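Local coordinates for protein esterase (PDB 4WY5) that probably hydrolyses carboxylic ester bonds as a carboxylesterase of the alpha/beta hydrolase fold, at residues K47-E59 against K66-Q78. Sequence-based numbering, arbitrary orientation.
Sequences KLPEVIEEDKVVE and KLTIVRPPGTEDQ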
loop_
_atom_site.group_PDB
_atom_site.type_symbol
_atom_site.label_atom_id
_atom_site.label_comp_id
_atom_site.label_asym_id
_atom_site.label_seq_id
_atom_site.Cartn_x
_atom_site.Cartn_y
_atom_site.Cartn_z
ATOM N N LYS A 47 20.642 -0.096 -12.734
ATOM C CA LYS A 47 20.666 -1.548 -12.921
ATOM C C LYS A 47 19.369 -2.018 -13.568
ATOM O O LYS A 47 18.285 -1.626 -13.140
ATOM C CB LYS A 47 20.889 -2.292 -11.591
ATOM C CG LYS A 47 21.231 -3.795 -11.765
ATOM C CD LYS A 47 21.918 -4.396 -10.519
ATOM C CE LYS A 47 20.937 -4.613 -9.357
ATOM N NZ LYS A 47 21.602 -4.810 -8.028
ATOM N N LEU A 48 19.475 -2.848 -14.604
ATOM C CA LEU A 48 18.285 -3.387 -15.261
ATOM C C LEU A 48 18.423 -4.913 -15.346
ATOM O O LEU A 48 19.511 -5.427 -15.628
ATOM C CB LEU A 48 18.097 -2.769 -16.655
ATOM C CG LEU A 48 17.940 -1.243 -16.814
ATOM C CD1 LEU A 48 18.113 -0.822 -18.291
ATOM C CD2 LEU A 48 16.598 -0.753 -16.278
ATOM N N PRO A 49 17.318 -5.647 -15.112
ATOM C CA PRO A 49 17.346 -7.116 -15.228
ATOM C C PRO A 49 17.282 -7.596 -16.676
ATOM O O PRO A 49 16.629 -6.961 -17.515
ATOM C CB PRO A 49 16.097 -7.551 -14.450
ATOM C CG PRO A 49 15.154 -6.382 -14.583
ATOM C CD PRO A 49 16.029 -5.146 -14.609
ATOM N N GLU A 50 17.928 -8.722 -16.968
ATOM C CA GLU A 50 17.976 -9.201 -18.348
ATOM C C GLU A 50 16.567 -9.605 -18.793
ATOM O O GLU A 50 15.739 -10.029 -17.985
ATOM C CB GLU A 50 18.991 -10.353 -18.524
ATOM C CG GLU A 50 18.666 -11.675 -17.801
ATOM C CD GLU A 50 19.420 -12.921 -18.361
ATOM O OE1 GLU A 50 19.809 -12.944 -19.554
ATOM O OE2 GLU A 50 19.605 -13.899 -17.598
ATOM N N VAL A 51 16.282 -9.414 -20.075
ATOM C CA VAL A 51 14.942 -9.644 -20.615
ATOM C C VAL A 51 15.029 -10.070 -22.098
ATOM O O VAL A 51 16.052 -9.831 -22.757
ATOM C CB VAL A 51 14.052 -8.350 -20.509
ATOM C CG1 VAL A 51 12.740 -8.588 -21.101
ATOM C CG2 VAL A 51 13.830 -7.890 -19.060
ATOM N N ILE A 52 13.973 -10.708 -22.615
ATOM C CA ILE A 52 13.844 -10.966 -24.047
ATOM C C ILE A 52 12.794 -10.039 -24.670
ATOM O O ILE A 52 11.607 -10.161 -24.385
ATOM C CB ILE A 52 13.458 -12.431 -24.333
ATOM C CG1 ILE A 52 14.494 -13.378 -23.745
ATOM C CG2 ILE A 52 13.360 -12.676 -25.835
ATOM C CD1 ILE A 52 13.943 -14.722 -23.516
ATOM N N GLU A 53 13.242 -9.123 -25.525
ATOM C CA GLU A 53 12.398 -8.054 -26.083
ATOM C C GLU A 53 12.174 -8.226 -27.600
ATOM O O GLU A 53 13.049 -8.711 -28.310
ATOM C CB GLU A 53 13.036 -6.680 -25.786
ATOM C CG GLU A 53 12.401 -5.499 -26.519
ATOM C CD GLU A 53 13.050 -4.153 -26.193
ATOM O OE1 GLU A 53 13.242 -3.344 -27.135
ATOM O OE2 GLU A 53 13.363 -3.896 -25.005
ATOM N N GLU A 54 10.993 -7.852 -28.088
ATOM C CA GLU A 54 10.655 -8.011 -29.506
ATOM C C GLU A 54 9.634 -6.970 -29.975
ATOM O O GLU A 54 8.638 -6.763 -29.297
ATOM C CB GLU A 54 10.116 -9.425 -29.742
ATOM C CG GLU A 54 9.520 -9.661 -31.106
ATOM C CD GLU A 54 8.976 -11.068 -31.265
ATOM O OE1 GLU A 54 8.752 -11.763 -30.243
ATOM O OE2 GLU A 54 8.755 -11.476 -32.422
ATOM N N ASP A 55 9.878 -6.325 -31.120
ATOM C CA ASP A 55 8.943 -5.326 -31.670
ATOM C C ASP A 55 8.141 -5.864 -32.875
ATOM O O ASP A 55 8.685 -6.565 -33.723
ATOM C CB ASP A 55 9.690 -4.040 -32.072
ATOM C CG ASP A 55 10.115 -3.191 -30.862
ATOM O OD1 ASP A 55 9.694 -3.505 -29.731
ATOM O OD2 ASP A 55 10.855 -2.194 -31.037
ATOM N N LYS A 56 6.853 -5.516 -32.944
ATOM C CA LYS A 56 5.939 -6.010 -33.981
ATOM C C LYS A 56 4.987 -4.904 -34.477
ATOM O O LYS A 56 4.606 -4.004 -33.717
ATOM C CB LYS A 56 5.126 -7.198 -33.455
ATOM C CG LYS A 56 5.938 -8.457 -33.151
ATOM C CD LYS A 56 5.046 -9.631 -32.745
ATOM C CE LYS A 56 4.306 -10.229 -33.930
ATOM N NZ LYS A 56 5.248 -10.836 -34.908
ATOM N N VAL A 57 4.608 -4.987 -35.752
ATOM C CA VAL A 57 3.719 -4.020 -36.391
ATOM C C VAL A 57 2.522 -4.746 -37.003
ATOM O O VAL A 57 2.696 -5.595 -37.874
ATOM C CB VAL A 57 4.466 -3.227 -37.487
ATOM C CG1 VAL A 57 3.522 -2.275 -38.235
ATOM C CG2 VAL A 57 5.646 -2.478 -36.881
ATOM N N VAL A 58 1.309 -4.426 -36.552
ATOM C CA VAL A 58 0.140 -5.261 -36.866
ATOM C C VAL A 58 -1.127 -4.482 -37.198
ATOM O O VAL A 58 -1.183 -3.264 -37.032
ATOM C CB VAL A 58 -0.214 -6.210 -35.687
ATOM C CG1 VAL A 58 0.935 -7.150 -35.371
ATOM C CG2 VAL A 58 -0.604 -5.400 -34.457
ATOM N N GLU A 59 -2.145 -5.208 -37.656
ATOM C CA GLU A 59 -3.437 -4.626 -38.007
ATOM C C GLU A 59 -4.547 -5.255 -37.156
ATOM O O GLU A 59 -4.514 -6.456 -36.858
ATOM C CB GLU A 59 -3.718 -4.799 -39.503
ATOM C CG GLU A 59 -5.039 -4.193 -39.948
ATOM C CD GLU A 59 -5.142 -4.048 -41.458
ATOM O OE1 GLU A 59 -4.379 -4.726 -42.180
ATOM O OE2 GLU A 59 -6.005 -3.269 -41.917
ATOM N N LYS A 66 1.716 -0.383 -33.329
ATOM C CA LYS A 66 3.083 -0.783 -33.020
ATOM C C LYS A 66 3.152 -1.265 -31.572
ATOM O O LYS A 66 2.706 -0.563 -30.660
ATOM C CB LYS A 66 4.065 0.368 -33.257
ATOM C CG LYS A 66 5.538 -0.073 -33.304
ATOM C CD LYS A 66 6.440 1.137 -33.419
ATOM C CE LYS A 66 5.770 2.185 -34.306
ATOM N NZ LYS A 66 6.382 3.543 -34.176
ATOM N N LEU A 67 3.716 -2.456 -31.371
ATOM C CA LEU A 67 3.759 -3.087 -30.051
ATOM C C LEU A 67 5.179 -3.511 -29.664
ATOM O O LEU A 67 6.012 -3.797 -30.524
ATOM C CB LEU A 67 2.844 -4.319 -30.005
ATOM C CG LEU A 67 1.384 -4.184 -30.433
ATOM C CD1 LEU A 67 0.676 -5.514 -30.333
ATOM C CD2 LEU A 67 0.670 -3.137 -29.620
ATOM N N THR A 68 5.455 -3.531 -28.367
ATOM C CA THR A 68 6.691 -4.125 -27.877
ATOM C C THR A 68 6.316 -5.238 -26.905
ATOM O O THR A 68 5.492 -5.043 -26.011
ATOM C CB THR A 68 7.616 -3.070 -27.208
ATOM O OG1 THR A 68 8.056 -2.133 -28.202
ATOM C CG2 THR A 68 8.845 -3.720 -26.590
ATOM N N ILE A 69 6.891 -6.420 -27.117
ATOM C CA ILE A 69 6.566 -7.596 -26.322
ATOM C C ILE A 69 7.770 -7.993 -25.476
ATOM O O ILE A 69 8.843 -8.253 -25.999
ATOM C CB ILE A 69 6.128 -8.781 -27.214
ATOM C CG1 ILE A 69 4.794 -8.464 -27.901
ATOM C CG2 ILE A 69 5.930 -10.033 -26.370
ATOM C CD1 ILE A 69 4.904 -8.192 -29.358
ATOM N N VAL A 70 7.575 -8.071 -24.167
ATOM C CA VAL A 70 8.683 -8.206 -23.226
ATOM C C VAL A 70 8.425 -9.435 -22.355
ATOM O O VAL A 70 7.303 -9.617 -21.884
ATOM C CB VAL A 70 8.802 -6.914 -22.363
ATOM C CG1 VAL A 70 10.065 -6.883 -21.596
ATOM C CG2 VAL A 70 8.749 -5.666 -23.238
ATOM N N ARG A 71 9.447 -10.272 -22.145
ATOM C CA ARG A 71 9.286 -11.585 -21.490
ATOM C C ARG A 71 10.540 -11.947 -20.658
ATOM O O ARG A 71 11.643 -11.520 -20.992
ATOM C CB ARG A 71 9.002 -12.669 -22.564
ATOM C CG ARG A 71 8.795 -14.095 -22.016
ATOM C CD ARG A 71 8.734 -15.229 -23.058
ATOM N NE ARG A 71 7.465 -15.234 -23.785
ATOM C CZ ARG A 71 6.438 -16.050 -23.535
ATOM N NH1 ARG A 71 6.495 -16.951 -22.568
ATOM N NH2 ARG A 71 5.340 -15.956 -24.269
ATOM N N PRO A 72 10.388 -12.731 -19.569
ATOM C CA PRO A 72 11.623 -13.066 -18.838
ATOM C C PRO A 72 12.423 -14.192 -19.521
ATOM O O PRO A 72 11.831 -14.993 -20.260
ATOM C CB PRO A 72 11.113 -13.519 -17.456
ATOM C CG PRO A 72 9.626 -13.194 -17.432
ATOM C CD PRO A 72 9.186 -13.206 -18.854
ATOM N N PRO A 73 13.749 -14.242 -19.280
ATOM C CA PRO A 73 14.640 -15.281 -19.847
ATOM C C PRO A 73 14.323 -16.682 -19.343
ATOM O O PRO A 73 14.072 -16.862 -18.145
ATOM C CB PRO A 73 16.053 -14.874 -19.380
ATOM C CG PRO A 73 15.886 -13.712 -18.445
ATOM C CD PRO A 73 14.469 -13.208 -18.509
ATOM N N GLY A 74 14.330 -17.656 -20.253
ATOM C CA GLY A 74 14.091 -19.046 -19.896
ATOM C C GLY A 74 12.615 -19.408 -19.782
ATOM O O GLY A 74 12.278 -20.466 -19.242
ATOM N N THR A 75 11.737 -18.539 -20.287
ATOM C CA THR A 75 10.291 -18.763 -20.212
ATOM C C THR A 75 9.622 -18.808 -21.584
ATOM O O THR A 75 8.377 -18.836 -21.677
ATOM C CB THR A 75 9.572 -17.656 -19.389
ATOM O OG1 THR A 75 9.613 -16.409 -20.111
ATOM C CG2 THR A 75 10.218 -17.496 -18.005
ATOM N N GLU A 76 10.436 -18.804 -22.641
ATOM C CA GLU A 76 9.922 -18.736 -24.012
ATOM C C GLU A 76 8.945 -19.875 -24.323
ATOM O O GLU A 76 7.945 -19.650 -25.008
ATOM C CB GLU A 76 11.077 -18.766 -25.028
ATOM C CG GLU A 76 12.097 -17.618 -24.928
ATOM C CD GLU A 76 13.303 -17.969 -24.053
ATOM O OE1 GLU A 76 13.113 -18.607 -22.986
ATOM O OE2 GLU A 76 14.447 -17.632 -24.446
ATOM N N ASP A 77 9.215 -21.069 -23.775
ATOM C CA ASP A 77 8.390 -22.273 -24.003
ATOM C C ASP A 77 7.263 -22.447 -22.975
ATOM O O ASP A 77 6.418 -23.329 -23.113
ATOM C CB ASP A 77 9.256 -23.540 -23.983
ATOM C CG ASP A 77 10.141 -23.686 -25.216
ATOM O OD1 ASP A 77 10.142 -22.792 -26.101
ATOM O OD2 ASP A 77 10.845 -24.721 -25.291
ATOM N N GLN A 78 7.282 -21.634 -21.924
ATOM C CA GLN A 78 6.235 -21.651 -20.907
ATOM C C GLN A 78 5.100 -20.662 -21.210
ATOM O O GLN A 78 5.335 -19.557 -21.711
ATOM C CB GLN A 78 6.842 -21.360 -19.523
ATOM C CG GLN A 78 7.929 -22.362 -19.106
ATOM C CD GLN A 78 8.674 -21.959 -17.827
ATOM O OE1 GLN A 78 8.844 -20.769 -17.534
ATOM N NE2 GLN A 78 9.138 -22.955 -17.070
HETATM O O HOH W 1 9.676 -11.062 -25.805
#
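Asp-55 and Thr-68 face each other as a non-hydrogen-bonded pair of the antiparallel hairpin formed by strands 52-59 and 66-71, their side chains lying side by side and pointing the same way. With its CG anti to the carbonyl carbon (chi1 -74°), Asp-55 brings OD1 within 2.6 Å of Thr-68 OG1, which donates to it from above the carboxylate plane. The other oxygen, OD2, forms a salt bridge with Lys-96, and Lys-96 also reaches Glu-53 OE1, while Glu-53 OE2 pairs with Arg-104. Just before the strand, Val-51 CG1 lies 3.2 Å from Val-70 CG1, shorter than normal methyl packing, and the exact fit is doubtful.

On the reverse face, which carries Ile-52, Glu-54, Lys-56, Leu-67, Ile-69 and Arg-71, Lys-56 lays its CD 3.7 Å from Ile-69 CD1 before its chain bends twice and carries the amine away. Further along, the side chains of Ile-52 and Glu-76 cross at about a right angle, the CD1 methyl abutting the carboxylate without bonding to it. Beyond the paired strands, the Pro-73 ring sets its CG against Glu-50 CG at 3.5 Å. Six backbone hydrogen bonds join the strands, and a water donates to both Ile-52 O (2.6 Å) and Ile-69 O. From the strand end, Arg-71 NH1 donates to Gln-78 O at 3.0 Å, close to the guanidinium plane, tying the following turns back to the hairpin.

Strand 52-60 is one of two edge strands of the central sheet within this chain, and strand 63-71 joins it to strand 113-117. Lys-96 and Arg-104 probably steady the carboxylates of Glu-53 and Asp-55 in their charged form; across the sheet, Lys-56 methylenes and Ile-69 meet through apolar contact.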